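PDB 3WKY: prophenoloxidase b from Marsupenaeus japonicus, which probably oxidises phenols to quinones once its inactive precursor form is activated, using oxygen bound at a type 3 dicopper centre. Local coordinates for residues E65-F70 with H106-V111; V168-D173 with V473-N478; N267-S272 with S375-V380; V491-S496 with I538-A543; K502-L507 with M632-E637. All blocks are in the same frame, centred on the assembly; numbering follows the deposited sequence.

Contact 1: E65-F70 with H106-V111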
# COMPACT_ATOMS: atom_id res chain seq x y z
N GLU A 65 -10.48 -2.60 43.18
CA GLU A 65 -11.30 -1.38 43.17
C GLU A 65 -10.73 -0.39 42.17
O GLU A 65 -9.53 -0.42 41.87
CB GLU A 65 -11.31 -0.75 44.57
CG GLU A 65 -12.17 0.51 44.70
CD GLU A 65 -11.40 1.71 45.23
OE1 GLU A 65 -10.58 1.53 46.15
OE2 GLU A 65 -11.63 2.84 44.74
N GLY A 66 -11.56 0.50 41.64
CA GLY A 66 -11.08 1.57 40.79
C GLY A 66 -11.09 1.33 39.30
O GLY A 66 -10.52 2.12 38.53
N ILE A 67 -11.73 0.24 38.87
CA ILE A 67 -11.92 -0.03 37.45
C ILE A 67 -13.36 -0.46 37.23
O ILE A 67 -14.03 -0.88 38.19
CB ILE A 67 -10.96 -1.13 36.91
CG1 ILE A 67 -11.22 -2.47 37.60
CG2 ILE A 67 -9.49 -0.70 37.04
CD1 ILE A 67 -10.42 -3.62 37.01
N PRO A 68 -13.85 -0.37 35.99
CA PRO A 68 -15.23 -0.82 35.73
C PRO A 68 -15.36 -2.34 35.79
O PRO A 68 -14.36 -3.06 35.83
CB PRO A 68 -15.48 -0.36 34.28
CG PRO A 68 -14.49 0.74 34.04
CD PRO A 68 -13.28 0.34 34.83
N PHE A 69 -16.61 -2.83 35.82
CA PHE A 69 -16.90 -4.23 35.56
C PHE A 69 -16.85 -4.45 34.05
O PHE A 69 -17.67 -3.90 33.30
CB PHE A 69 -18.30 -4.59 36.09
CG PHE A 69 -18.86 -5.89 35.56
CD1 PHE A 69 -18.12 -7.06 35.60
CD2 PHE A 69 -20.16 -5.94 35.05
CE1 PHE A 69 -18.65 -8.25 35.11
CE2 PHE A 69 -20.69 -7.12 34.57
CZ PHE A 69 -19.94 -8.28 34.59
N PHE A 70 -15.88 -5.24 33.61
CA PHE A 70 -15.72 -5.52 32.19
C PHE A 70 -16.45 -6.81 31.84
O PHE A 70 -15.89 -7.91 31.91
CB PHE A 70 -14.23 -5.59 31.85
CG PHE A 70 -13.54 -4.27 31.96
CD1 PHE A 70 -14.09 -3.14 31.36
CD2 PHE A 70 -12.39 -4.13 32.71
CE1 PHE A 70 -13.47 -1.91 31.48
CE2 PHE A 70 -11.76 -2.91 32.83
CZ PHE A 70 -12.30 -1.79 32.21
N HIS A 106 -15.17 -4.45 50.42
CA HIS A 106 -14.08 -5.32 50.02
C HIS A 106 -14.13 -5.78 48.57
O HIS A 106 -13.24 -6.50 48.12
CB HIS A 106 -14.05 -6.54 50.94
CG HIS A 106 -14.03 -6.18 52.40
ND1 HIS A 106 -12.85 -6.00 53.09
CD2 HIS A 106 -15.03 -5.91 53.27
CE1 HIS A 106 -13.13 -5.66 54.34
NE2 HIS A 106 -14.45 -5.60 54.47
N VAL A 107 -15.18 -5.36 47.86
CA VAL A 107 -15.35 -5.75 46.46
C VAL A 107 -15.43 -4.53 45.56
O VAL A 107 -15.87 -3.45 45.99
CB VAL A 107 -16.64 -6.59 46.25
CG1 VAL A 107 -16.48 -7.97 46.84
CG2 VAL A 107 -17.83 -5.88 46.87
N ASN A 108 -14.97 -4.68 44.32
CA ASN A 108 -15.10 -3.67 43.29
C ASN A 108 -16.57 -3.21 43.22
O ASN A 108 -17.47 -4.04 43.21
CB ASN A 108 -14.63 -4.29 41.96
CG ASN A 108 -14.86 -3.39 40.78
OD1 ASN A 108 -15.99 -3.21 40.34
ND2 ASN A 108 -13.78 -2.84 40.23
N SER A 109 -16.81 -1.90 43.19
CA SER A 109 -18.19 -1.43 43.31
C SER A 109 -19.06 -1.82 42.12
O SER A 109 -20.24 -2.13 42.30
CB SER A 109 -18.26 0.07 43.60
OG SER A 109 -17.49 0.81 42.68
N ALA A 110 -18.50 -1.81 40.91
CA ALA A 110 -19.28 -2.18 39.73
C ALA A 110 -19.57 -3.68 39.71
O ALA A 110 -20.65 -4.11 39.31
CB ALA A 110 -18.57 -1.73 38.44
N VAL A 111 -18.60 -4.48 40.16
CA VAL A 111 -18.80 -5.91 40.32
C VAL A 111 -19.89 -6.17 41.37
O VAL A 111 -20.76 -7.02 41.18
CB VAL A 111 -17.47 -6.61 40.70
CG1 VAL A 111 -17.72 -8.04 41.20
CG2 VAL A 111 -16.51 -6.62 39.50
O HOH W 1 -14.58 0.39 42.65
O HOH W 2 -15.95 -0.07 40.10
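With chi1 at 173°, Asn-108 carries its CG away from its own backbone N, and the amide thereby reaches across to the carbonyl of Ile-67. The bond from Asn-108 ND2 to Ile-67 O is 2.8 Å long and nearly straight, 169° at the hydrogen. Ile-67 O lies close to the plane of the amide, while the donor stands tilted from the carbonyl plane of Ile-67. The other branch serves the helix: Asn-108 OD1 accepts from Val-111 N at 2.9 Å, the N-cap bond at the start of helix 109-122. ND2 also donates to Pro-64 O, so three bonds fix the rotation of this buried amide. The Ile-67 side chain crosses it at about a right angle, CG1 3.7 Å from Asn-108 ND2. Two waters fill in the polar seam. One accepts from Gly-66 N and Ser-109 N; the second donates to Ile-67 O and accepts from Ala-110 N, so Ile-67 O is gripped twice. Farther along, the contact turns apolar: Phe-69 CB rests on Ala-110 CB at 3.7 Å, and Phe-69 CD1 meets Val-111 CG2 at 4.2 Å. With an alanine at Asn-108, the helix start would probably lose its cap and the carbonyls of Ile-67 and Pro-64 a shared donor. Beyond the two segments, Phe-69 continues onto His-76 and Val-80 of helix 74-89 and onto Ala-114, one turn down helix 109-122. Phe-69 thus anchors the loop between these two helices of the all-alpha hemocyanin domain.

Contact 2: V168-D173 with V473-N478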
# COMPACT_ATOMS: atom_id res chain seq x y z
N VAL A 168 -29.08 20.40 36.68
CA VAL A 168 -28.16 20.64 35.58
C VAL A 168 -28.67 19.91 34.34
O VAL A 168 -29.33 18.87 34.46
CB VAL A 168 -26.71 20.23 35.94
CG1 VAL A 168 -26.55 18.72 35.96
CG2 VAL A 168 -25.73 20.85 34.97
N GLU A 169 -28.40 20.45 33.16
CA GLU A 169 -28.84 19.82 31.92
C GLU A 169 -27.83 19.92 30.78
O GLU A 169 -26.89 20.72 30.85
CB GLU A 169 -30.20 20.38 31.48
CG GLU A 169 -30.15 21.73 30.80
CD GLU A 169 -31.51 22.11 30.22
OE1 GLU A 169 -32.08 23.13 30.66
OE2 GLU A 169 -31.99 21.39 29.32
N TRP A 170 -28.01 19.10 29.75
CA TRP A 170 -27.12 19.14 28.59
C TRP A 170 -27.83 18.78 27.30
O TRP A 170 -29.00 18.39 27.30
CB TRP A 170 -25.89 18.25 28.79
CG TRP A 170 -26.00 16.86 28.27
CD1 TRP A 170 -25.59 16.41 27.04
CD2 TRP A 170 -26.50 15.71 28.97
NE1 TRP A 170 -25.83 15.06 26.93
CE2 TRP A 170 -26.38 14.61 28.10
CE3 TRP A 170 -27.04 15.52 30.24
CZ2 TRP A 170 -26.80 13.33 28.47
CZ3 TRP A 170 -27.45 14.25 30.60
CH2 TRP A 170 -27.32 13.17 29.72
N HIS A 171 -27.11 18.95 26.19
CA HIS A 171 -27.66 18.77 24.85
C HIS A 171 -26.65 18.02 23.97
O HIS A 171 -25.45 18.03 24.26
CB HIS A 171 -27.98 20.14 24.24
CG HIS A 171 -28.65 20.08 22.91
ND1 HIS A 171 -27.94 20.06 21.72
CD2 HIS A 171 -29.95 20.06 22.56
CE1 HIS A 171 -28.78 20.02 20.71
NE2 HIS A 171 -30.01 20.02 21.19
N SER A 172 -27.14 17.38 22.91
CA SER A 172 -26.28 16.61 22.00
C SER A 172 -25.21 17.48 21.32
O SER A 172 -24.13 16.99 21.01
CB SER A 172 -27.12 15.88 20.95
OG SER A 172 -27.78 16.80 20.10
N ASP A 173 -25.52 18.76 21.12
CA ASP A 173 -24.58 19.75 20.58
C ASP A 173 -23.26 19.84 21.36
O ASP A 173 -22.44 20.70 21.08
CB ASP A 173 -25.21 21.15 20.57
CG ASP A 173 -26.10 21.40 19.36
OD1 ASP A 173 -25.85 20.81 18.29
OD2 ASP A 173 -27.06 22.20 19.48
N VAL A 473 -29.09 16.82 43.57
CA VAL A 473 -28.75 17.25 42.22
C VAL A 473 -29.64 16.52 41.23
O VAL A 473 -29.59 15.29 41.12
CB VAL A 473 -27.27 16.99 41.88
CG1 VAL A 473 -26.99 17.34 40.43
CG2 VAL A 473 -26.37 17.80 42.81
N HIS A 474 -30.48 17.29 40.54
CA HIS A 474 -31.33 16.74 39.50
C HIS A 474 -30.60 16.87 38.17
O HIS A 474 -29.90 17.87 37.94
CB HIS A 474 -32.66 17.48 39.45
CG HIS A 474 -33.48 17.34 40.70
ND1 HIS A 474 -34.15 16.18 41.02
CD2 HIS A 474 -33.74 18.21 41.70
CE1 HIS A 474 -34.78 16.34 42.17
NE2 HIS A 474 -34.55 17.56 42.60
N ILE A 475 -30.75 15.87 37.31
CA ILE A 475 -30.13 15.91 35.99
C ILE A 475 -31.19 15.80 34.92
O ILE A 475 -31.97 14.84 34.90
CB ILE A 475 -29.08 14.80 35.81
CG1 ILE A 475 -27.95 14.98 36.83
CG2 ILE A 475 -28.52 14.82 34.38
CD1 ILE A 475 -26.94 13.85 36.85
N LYS A 476 -31.21 16.78 34.02
CA LYS A 476 -32.26 16.89 33.02
C LYS A 476 -31.65 16.77 31.62
O LYS A 476 -30.58 17.30 31.36
CB LYS A 476 -32.98 18.22 33.17
CG LYS A 476 -33.94 18.57 32.04
CD LYS A 476 -34.66 19.88 32.32
CE LYS A 476 -35.23 20.47 31.05
NZ LYS A 476 -36.17 21.58 31.34
N SER A 477 -32.33 16.04 30.74
CA SER A 477 -31.85 15.90 29.37
C SER A 477 -33.01 15.51 28.46
O SER A 477 -34.10 15.18 28.94
CB SER A 477 -30.73 14.87 29.29
OG SER A 477 -31.16 13.61 29.76
N ASN A 478 -32.76 15.55 27.16
CA ASN A 478 -33.81 15.29 26.18
C ASN A 478 -33.79 13.85 25.70
O ASN A 478 -32.73 13.23 25.56
CB ASN A 478 -33.65 16.24 24.99
CG ASN A 478 -33.91 17.68 25.37
OD1 ASN A 478 -34.94 18.00 25.96
ND2 ASN A 478 -32.96 18.56 25.06
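Val-168 and Ile-475 form a parallel bridge, as do Glu-169 and Lys-476, and two backbone bonds hold the register. Val-168 N donates to His-474 O at 2.9 Å, and Val-168 O accepts from Lys-476 N at 2.8 Å. Side chains alternate across the sheet. On one face Val-168 and Ile-475 lie side by side, CG1 to CG1 at 4.1 Å. On the other, Lys-476, its CG trans to the backbone N (chi1 170°) and its chain extended, lies along Glu-169; Glu-169 OE1 stays 4.4 Å from Lys-476 NZ, too far for a salt bridge, so the closer touch is of the lysine CE against the carboxylate.

Past the last bridge, the indole of Trp-170, in one of its two conformers, leans over the partner strand. In this conformer Ser-477 CB makes a CH-pi contact over one face, 3.8 Å from the centroid of the six-membered ring, while Ile-475 CG2 approaches the ring edge, 4.0 Å from CZ3.

The second shell sets these groups in place. Ile-147 of helix 145-160 touches both Val-168 and Trp-170, covering the apolar face, and His-474 NE2 is hydrogen-bonded to Glu-165. Strand 165-169 of the copper-containing domain forms the outermost strand of a mixed sheet, its only neighbour within the chain being strand 472-481, which pairs antiparallel with strand 445-456 of the ig-like domain.

Contact 3: N267-S272 with S375-V380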
# COMPACT_ATOMS: atom_id res chain seq x y z
N ASN A 267 -14.64 6.84 40.26
CA ASN A 267 -13.29 6.77 40.79
C ASN A 267 -12.35 7.70 40.04
O ASN A 267 -11.13 7.59 40.16
CB ASN A 267 -12.76 5.33 40.73
CG ASN A 267 -13.54 4.38 41.61
OD1 ASN A 267 -14.02 3.33 41.15
ND2 ASN A 267 -13.69 4.73 42.88
N GLY A 268 -12.92 8.61 39.25
CA GLY A 268 -12.13 9.63 38.57
C GLY A 268 -11.44 9.14 37.31
O GLY A 268 -10.63 9.86 36.70
N GLN A 269 -11.77 7.92 36.92
CA GLN A 269 -11.15 7.28 35.76
C GLN A 269 -11.92 7.58 34.47
O GLN A 269 -13.00 7.02 34.25
CB GLN A 269 -11.11 5.77 36.00
CG GLN A 269 -10.24 5.36 37.17
CD GLN A 269 -8.93 4.74 36.72
OE1 GLN A 269 -8.91 3.59 36.27
NE2 GLN A 269 -7.84 5.49 36.84
N GLU A 270 -11.36 8.44 33.62
CA GLU A 270 -11.98 8.77 32.33
C GLU A 270 -11.87 7.60 31.35
O GLU A 270 -10.78 7.04 31.19
CB GLU A 270 -11.34 10.01 31.71
CG GLU A 270 -11.81 10.27 30.28
CD GLU A 270 -11.47 11.65 29.75
OE1 GLU A 270 -10.85 11.73 28.66
OE2 GLU A 270 -11.83 12.65 30.41
N TRP A 271 -12.98 7.23 30.71
CA TRP A 271 -12.98 6.11 29.77
C TRP A 271 -12.09 6.45 28.57
O TRP A 271 -12.11 7.58 28.07
CB TRP A 271 -14.40 5.82 29.26
CG TRP A 271 -15.32 5.24 30.30
CD1 TRP A 271 -15.98 5.92 31.29
CD2 TRP A 271 -15.69 3.85 30.46
NE1 TRP A 271 -16.72 5.04 32.06
CE2 TRP A 271 -16.56 3.77 31.56
CE3 TRP A 271 -15.37 2.68 29.76
CZ2 TRP A 271 -17.11 2.56 31.99
CZ3 TRP A 271 -15.90 1.48 30.19
CH2 TRP A 271 -16.77 1.43 31.30
N SER A 272 -11.36 5.46 28.10
CA SER A 272 -10.54 5.62 26.91
C SER A 272 -11.41 5.90 25.70
O SER A 272 -12.58 5.49 25.64
CB SER A 272 -9.70 4.37 26.68
OG SER A 272 -8.73 4.25 27.72
N SER A 375 -0.52 2.18 29.96
CA SER A 375 -1.21 2.20 31.25
C SER A 375 -2.57 2.85 31.16
O SER A 375 -2.88 3.78 31.90
CB SER A 375 -0.36 2.93 32.30
OG SER A 375 0.90 2.31 32.42
N THR A 376 -3.40 2.35 30.25
CA THR A 376 -4.69 3.00 30.02
C THR A 376 -5.87 2.17 30.44
O THR A 376 -5.75 0.97 30.68
CB THR A 376 -4.90 3.28 28.53
OG1 THR A 376 -4.86 2.04 27.82
CG2 THR A 376 -3.83 4.21 28.01
N THR A 377 -7.02 2.85 30.47
CA THR A 377 -8.34 2.28 30.73
C THR A 377 -8.93 1.64 29.46
O THR A 377 -8.40 1.81 28.37
CB THR A 377 -9.29 3.41 31.24
OG1 THR A 377 -9.22 4.54 30.35
CG2 THR A 377 -8.88 3.88 32.63
N SER A 378 -10.02 0.90 29.59
CA SER A 378 -10.71 0.35 28.42
C SER A 378 -11.69 1.36 27.84
O SER A 378 -12.09 2.32 28.51
CB SER A 378 -11.45 -0.93 28.80
OG SER A 378 -12.40 -1.30 27.81
N GLY A 379 -12.05 1.18 26.57
CA GLY A 379 -13.08 2.02 25.97
C GLY A 379 -14.45 1.46 26.33
O GLY A 379 -14.54 0.39 26.95
N VAL A 380 -15.52 2.17 25.96
CA VAL A 380 -16.88 1.79 26.36
C VAL A 380 -17.38 0.45 25.82
O VAL A 380 -18.33 -0.13 26.37
CB VAL A 380 -17.92 2.90 26.06
CG1 VAL A 380 -17.59 4.16 26.86
CG2 VAL A 380 -18.00 3.21 24.55
O HOH W 3 -14.74 4.43 24.38
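The indole of Trp-271 takes Val-380 CG1 on one face, 3.7 Å above its plane and offset toward the rim, and has Gly-379 O near its plane at the edge, 3.7 Å from CZ3. This is a crossing of two irregular loops in the copper-containing domain of the hemocyanin family, held by backbone carbonyls and small hydroxyls. Ser-378 O comes obliquely at Trp-271 CE3 and also accepts from Ser-272 N at 3.2 Å, a bent bond from above the carbonyl plane. Ser-272 OG, opposite its carbonyl carbon and beside the backbone N (chi1 -68°), donates to Thr-377 O from above the carbonyl plane, at a doubtfully short 2.5 Å, and lies 2.7 Å from Thr-377 OG1. The threonine hydroxyl is 3.1 Å from Glu-270 O. Pro-68 of the all-alpha domain also leans on Trp-271. Replaced by an alanine, Trp-271 would probably leave a gap beside Val-380 and Pro-68, the valine side chain losing its aromatic partner. The border with a second subunit is close, where Ser-375 O accepts from His-262 of that subunit. At the other end of the crossing, a water donates to Ser-272 O at 2.7 Å and accepts from Val-380 N.

Contact 4: V491-S496 with I538-A543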
# COMPACT_ATOMS: atom_id res chain seq x y z
N VAL A 491 -60.48 -10.35 13.03
CA VAL A 491 -60.26 -11.71 12.57
C VAL A 491 -61.58 -12.47 12.40
O VAL A 491 -62.62 -12.04 12.89
CB VAL A 491 -59.36 -12.50 13.52
CG1 VAL A 491 -58.04 -11.75 13.76
CG2 VAL A 491 -60.05 -12.77 14.84
N ASN A 492 -61.52 -13.59 11.69
CA ASN A 492 -62.67 -14.49 11.61
C ASN A 492 -62.29 -15.90 11.98
O ASN A 492 -61.29 -16.44 11.50
CB ASN A 492 -63.30 -14.48 10.21
CG ASN A 492 -64.61 -15.27 10.17
OD1 ASN A 492 -65.54 -14.95 10.91
ND2 ASN A 492 -64.68 -16.29 9.32
N ASN A 493 -63.09 -16.51 12.86
CA ASN A 493 -62.98 -17.92 13.15
C ASN A 493 -64.10 -18.61 12.39
O ASN A 493 -65.27 -18.50 12.77
CB ASN A 493 -63.12 -18.16 14.65
CG ASN A 493 -63.14 -19.63 15.02
OD1 ASN A 493 -63.03 -20.51 14.16
ND2 ASN A 493 -63.26 -19.91 16.31
N PRO A 494 -63.76 -19.29 11.29
CA PRO A 494 -64.76 -19.95 10.45
C PRO A 494 -65.10 -21.35 10.93
O PRO A 494 -65.94 -22.01 10.32
CB PRO A 494 -64.07 -20.03 9.09
CG PRO A 494 -62.61 -20.20 9.44
CD PRO A 494 -62.41 -19.34 10.68
N THR A 495 -64.48 -21.80 12.01
CA THR A 495 -64.73 -23.15 12.50
C THR A 495 -65.94 -23.18 13.44
O THR A 495 -66.57 -22.15 13.70
CB THR A 495 -63.52 -23.73 13.21
OG1 THR A 495 -63.42 -23.17 14.52
CG2 THR A 495 -62.22 -23.45 12.41
N SER A 496 -66.24 -24.36 13.97
CA SER A 496 -67.43 -24.54 14.80
C SER A 496 -67.09 -24.55 16.29
O SER A 496 -67.97 -24.74 17.14
CB SER A 496 -68.17 -25.82 14.42
OG SER A 496 -67.40 -26.97 14.74
N ILE A 538 -61.01 -17.43 20.69
CA ILE A 538 -61.85 -16.72 19.73
C ILE A 538 -63.10 -17.55 19.44
O ILE A 538 -62.99 -18.70 19.02
CB ILE A 538 -61.09 -16.48 18.40
CG1 ILE A 538 -59.74 -15.80 18.66
CG2 ILE A 538 -61.90 -15.64 17.44
CD1 ILE A 538 -59.87 -14.38 19.15
N ALA A 539 -64.27 -16.98 19.69
CA ALA A 539 -65.53 -17.66 19.41
C ALA A 539 -65.71 -17.79 17.90
O ALA A 539 -65.20 -16.96 17.14
CB ALA A 539 -66.70 -16.88 20.00
N PRO A 540 -66.46 -18.81 17.47
CA PRO A 540 -66.84 -18.88 16.05
C PRO A 540 -67.38 -17.54 15.60
O PRO A 540 -68.12 -16.89 16.35
CB PRO A 540 -67.93 -19.95 16.04
CG PRO A 540 -67.51 -20.88 17.14
CD PRO A 540 -66.93 -20.00 18.22
N GLY A 541 -66.99 -17.09 14.41
CA GLY A 541 -67.38 -15.79 13.92
C GLY A 541 -66.29 -14.73 14.01
O GLY A 541 -65.11 -15.02 14.24
N ILE A 542 -66.71 -13.48 13.84
CA ILE A 542 -65.80 -12.34 13.78
C ILE A 542 -65.42 -11.81 15.17
O ILE A 542 -66.25 -11.76 16.07
CB ILE A 542 -66.41 -11.21 12.91
CG1 ILE A 542 -66.34 -11.61 11.44
CG2 ILE A 542 -65.72 -9.88 13.15
CD1 ILE A 542 -66.72 -10.50 10.49
N ALA A 543 -64.15 -11.44 15.34
CA ALA A 543 -63.70 -10.86 16.61
C ALA A 543 -62.79 -9.67 16.34
O ALA A 543 -62.12 -9.60 15.30
CB ALA A 543 -63.00 -11.89 17.47
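Backbone hydrogen bonds come first, and they pair Val-491 with Ala-543 and Asn-493 with Gly-541, both antiparallel and hydrogen-bonded. Val-491 N reaches Ala-543 O at 2.9 Å, and Ala-543 N returns to Val-491 O. Between Asn-493 and Gly-541 the exchange is as close: Asn-493 N to Gly-541 O is almost perfectly straight at 178°, and Gly-541 N to Asn-493 O is 2.8 Å. Asn-492 and Ile-542 between them make the non-hydrogen-bonded pair.

Side-chain polar bonds centre on Asn-493. With CG trans to the backbone N (chi1 175°) its amide runs out past the end of the pairing, and ND2 donates to Ile-538 O at 3.0 Å, bent and from above the carbonyl plane. Its OD1 accepts twice from its own strand's continuation: from Thr-495 N, which makes an Asx turn, and from Thr-495 OG1 at 2.7 Å, the hydroxyl lying in the carbonyl plane on a lone pair. Asp-497 O takes a further bond from ND2.

Apolar contacts flank this on the same face. Val-491 CG2 touches Ala-543 CB at 4.0 Å and Ile-538 CG2 a little farther off, with Met-501 packed against both Val-491 and Ile-538. As a separate van der Waals contact beyond the Asx turn, the Pro-540 ring packs on the backbone, CB 3.5 Å from Thr-495 O.

Gly-541, with phi at 103°, takes a backbone shape where a side chain would collide with the preceding carbonyl. One buried amide, with both ends engaged, thus ties the exit of strand 485-493 to the loop that leads into strand 541-548 of the ig-like domain.

Contact 5: K502-L507 with M632-E637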
# COMPACT_ATOMS: atom_id res chain seq x y z
N LYS A 502 -52.18 -16.98 18.66
CA LYS A 502 -51.14 -16.03 19.02
C LYS A 502 -51.01 -15.03 17.86
O LYS A 502 -50.87 -15.43 16.71
CB LYS A 502 -49.83 -16.75 19.29
CG LYS A 502 -48.61 -15.82 19.32
CD LYS A 502 -47.45 -16.46 20.10
CE LYS A 502 -47.58 -16.16 21.58
NZ LYS A 502 -46.50 -16.80 22.38
N LEU A 503 -51.13 -13.74 18.17
CA LEU A 503 -50.93 -12.71 17.16
C LEU A 503 -49.44 -12.36 17.15
O LEU A 503 -48.83 -12.22 18.21
CB LEU A 503 -51.77 -11.48 17.48
CG LEU A 503 -53.24 -11.63 17.09
CD1 LEU A 503 -54.06 -10.46 17.63
CD2 LEU A 503 -53.36 -11.71 15.57
N ARG A 504 -48.87 -12.24 15.95
CA ARG A 504 -47.45 -11.95 15.82
C ARG A 504 -47.36 -10.76 14.90
O ARG A 504 -47.76 -10.84 13.74
CB ARG A 504 -46.75 -13.13 15.18
CG ARG A 504 -46.90 -14.42 15.96
CD ARG A 504 -46.31 -15.58 15.21
NE ARG A 504 -46.54 -16.83 15.90
CZ ARG A 504 -45.74 -17.33 16.84
NH1 ARG A 504 -44.62 -16.70 17.18
NH2 ARG A 504 -46.06 -18.48 17.41
N ILE A 505 -46.86 -9.65 15.42
CA ILE A 505 -46.89 -8.39 14.69
C ILE A 505 -45.48 -7.82 14.58
O ILE A 505 -44.80 -7.70 15.60
CB ILE A 505 -47.80 -7.39 15.41
CG1 ILE A 505 -49.21 -8.01 15.52
CG2 ILE A 505 -47.82 -6.07 14.67
CD1 ILE A 505 -50.31 -7.04 15.87
N PHE A 506 -45.04 -7.51 13.36
CA PHE A 506 -43.66 -7.05 13.13
C PHE A 506 -43.64 -5.80 12.25
O PHE A 506 -44.56 -5.59 11.45
CB PHE A 506 -42.81 -8.16 12.49
CG PHE A 506 -42.52 -9.31 13.41
CD1 PHE A 506 -43.42 -10.36 13.54
CD2 PHE A 506 -41.35 -9.35 14.16
CE1 PHE A 506 -43.15 -11.43 14.40
CE2 PHE A 506 -41.08 -10.40 15.01
CZ PHE A 506 -41.97 -11.45 15.13
N LEU A 507 -42.59 -4.99 12.38
CA LEU A 507 -42.49 -3.72 11.68
C LEU A 507 -41.19 -3.71 10.87
O LEU A 507 -40.19 -4.28 11.32
CB LEU A 507 -42.42 -2.57 12.70
CG LEU A 507 -42.52 -1.12 12.20
CD1 LEU A 507 -43.97 -0.75 11.90
CD2 LEU A 507 -41.93 -0.14 13.22
N MET A 632 -37.80 -17.83 17.57
CA MET A 632 -38.06 -16.42 17.85
C MET A 632 -38.02 -15.60 16.55
O MET A 632 -37.06 -15.72 15.77
CB MET A 632 -37.04 -15.87 18.85
CG MET A 632 -37.09 -16.60 20.20
SD MET A 632 -35.83 -15.98 21.32
CE MET A 632 -35.57 -17.43 22.33
N GLY A 633 -39.05 -14.79 16.33
CA GLY A 633 -39.16 -14.00 15.12
C GLY A 633 -39.90 -14.70 13.99
O GLY A 633 -40.04 -14.14 12.91
N TYR A 634 -40.38 -15.92 14.24
CA TYR A 634 -41.15 -16.68 13.27
C TYR A 634 -42.34 -15.85 12.82
O TYR A 634 -42.96 -15.16 13.63
CB TYR A 634 -41.61 -18.00 13.90
CG TYR A 634 -42.83 -18.66 13.28
CD1 TYR A 634 -44.11 -18.37 13.73
CD2 TYR A 634 -42.69 -19.63 12.28
CE1 TYR A 634 -45.22 -18.99 13.18
CE2 TYR A 634 -43.82 -20.26 11.73
CZ TYR A 634 -45.07 -19.93 12.19
OH TYR A 634 -46.20 -20.55 11.65
N PRO A 635 -42.67 -15.90 11.52
CA PRO A 635 -42.03 -16.71 10.47
C PRO A 635 -41.01 -15.91 9.65
O PRO A 635 -40.55 -16.40 8.61
CB PRO A 635 -43.21 -17.06 9.57
CG PRO A 635 -44.07 -15.83 9.63
CD PRO A 635 -43.87 -15.22 11.00
N LEU A 636 -40.65 -14.72 10.11
CA LEU A 636 -39.92 -13.77 9.28
C LEU A 636 -38.40 -13.80 9.51
O LEU A 636 -37.74 -12.76 9.45
CB LEU A 636 -40.46 -12.36 9.49
CG LEU A 636 -41.96 -12.23 9.15
CD1 LEU A 636 -42.43 -10.82 9.44
CD2 LEU A 636 -42.20 -12.60 7.70
N GLU A 637 -37.85 -14.98 9.77
CA GLU A 637 -36.40 -15.14 9.80
C GLU A 637 -35.94 -16.25 8.85
O GLU A 637 -34.77 -16.63 8.87
CB GLU A 637 -35.87 -15.38 11.22
CG GLU A 637 -36.89 -16.03 12.18
CD GLU A 637 -37.26 -17.44 11.78
OE1 GLU A 637 -38.34 -17.63 11.16
OE2 GLU A 637 -36.49 -18.38 12.11
O HOH W 4 -43.27 -14.40 16.18
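Strand 501-509 of the large mixed sheet in the ig-like domain meets a tight turn at 633-636, its side chains touching both side chains and backbone of the turn, with one bridging water. Arg-504 and Tyr-634 make the polar half. The tyrosine brings its ring edge onto one face of the guanidinium, Tyr-634 CD1 standing 3.6 Å from Arg-504 NE, with the two planes 84° apart. It is an edge-on touch, the guanidinium lying at the rim of the aromatic ring. Lys-502 CD covers the opposite face of the guanidinium, so the group is sandwiched, and a salt bridge from NH1 to Asp-628 anchors its end. In the guanidinium plane a water takes a hydrogen from Arg-504 NH1 at 2.8 Å and gives one to Tyr-634 O at 2.7 Å, a link from strand to turn. The tyrosine hydroxyl is held in turn by Gln-418 O, and its ring stacks with Trp-630.

Phe-506 makes the apolar half. Its CG lies opposite the carbonyl carbon, beside the backbone N (chi1 -70°), which points the ring at the turn, where CZ lies 3.8 Å from Gly-633 CA and CE1 is 3.8 Å from Tyr-634 O. At the root of the side chain, Leu-636 CD1 reaches Phe-506 CB at 4.1 Å. Tyr-224 of helix 218-239 also packs on this phenylalanine, so the copper-containing domain meets the sheet here.

The turn closes with Leu-636 N bonded to Gly-633 O at 2.9 Å. The peptide before Pro-635 is cis, and with that bond spanning four residues the backbone is that of a type VI beta turn.

From the N terminus, contact 1 closes first, tying a loop of the all-alpha domain to the start of helix 109-122. Contact 2 then spans some 300 residues, joining strand 165-169 to strand 472-481, and contact 3 falls within that span, joining two loops of the copper-containing domain. Contacts 1 and 3 touch where the all-alpha and copper-containing domains meet, their centres 13 Å apart. The last two cross along the chain: 502-507 of contact 5 falls between the segments of contact 4, and 538-543 lies before 632-637. Contact 4 joins strands of the three-stranded sheet, while contact 5 packs a turn on the mixed sheet that contact 2 also reaches.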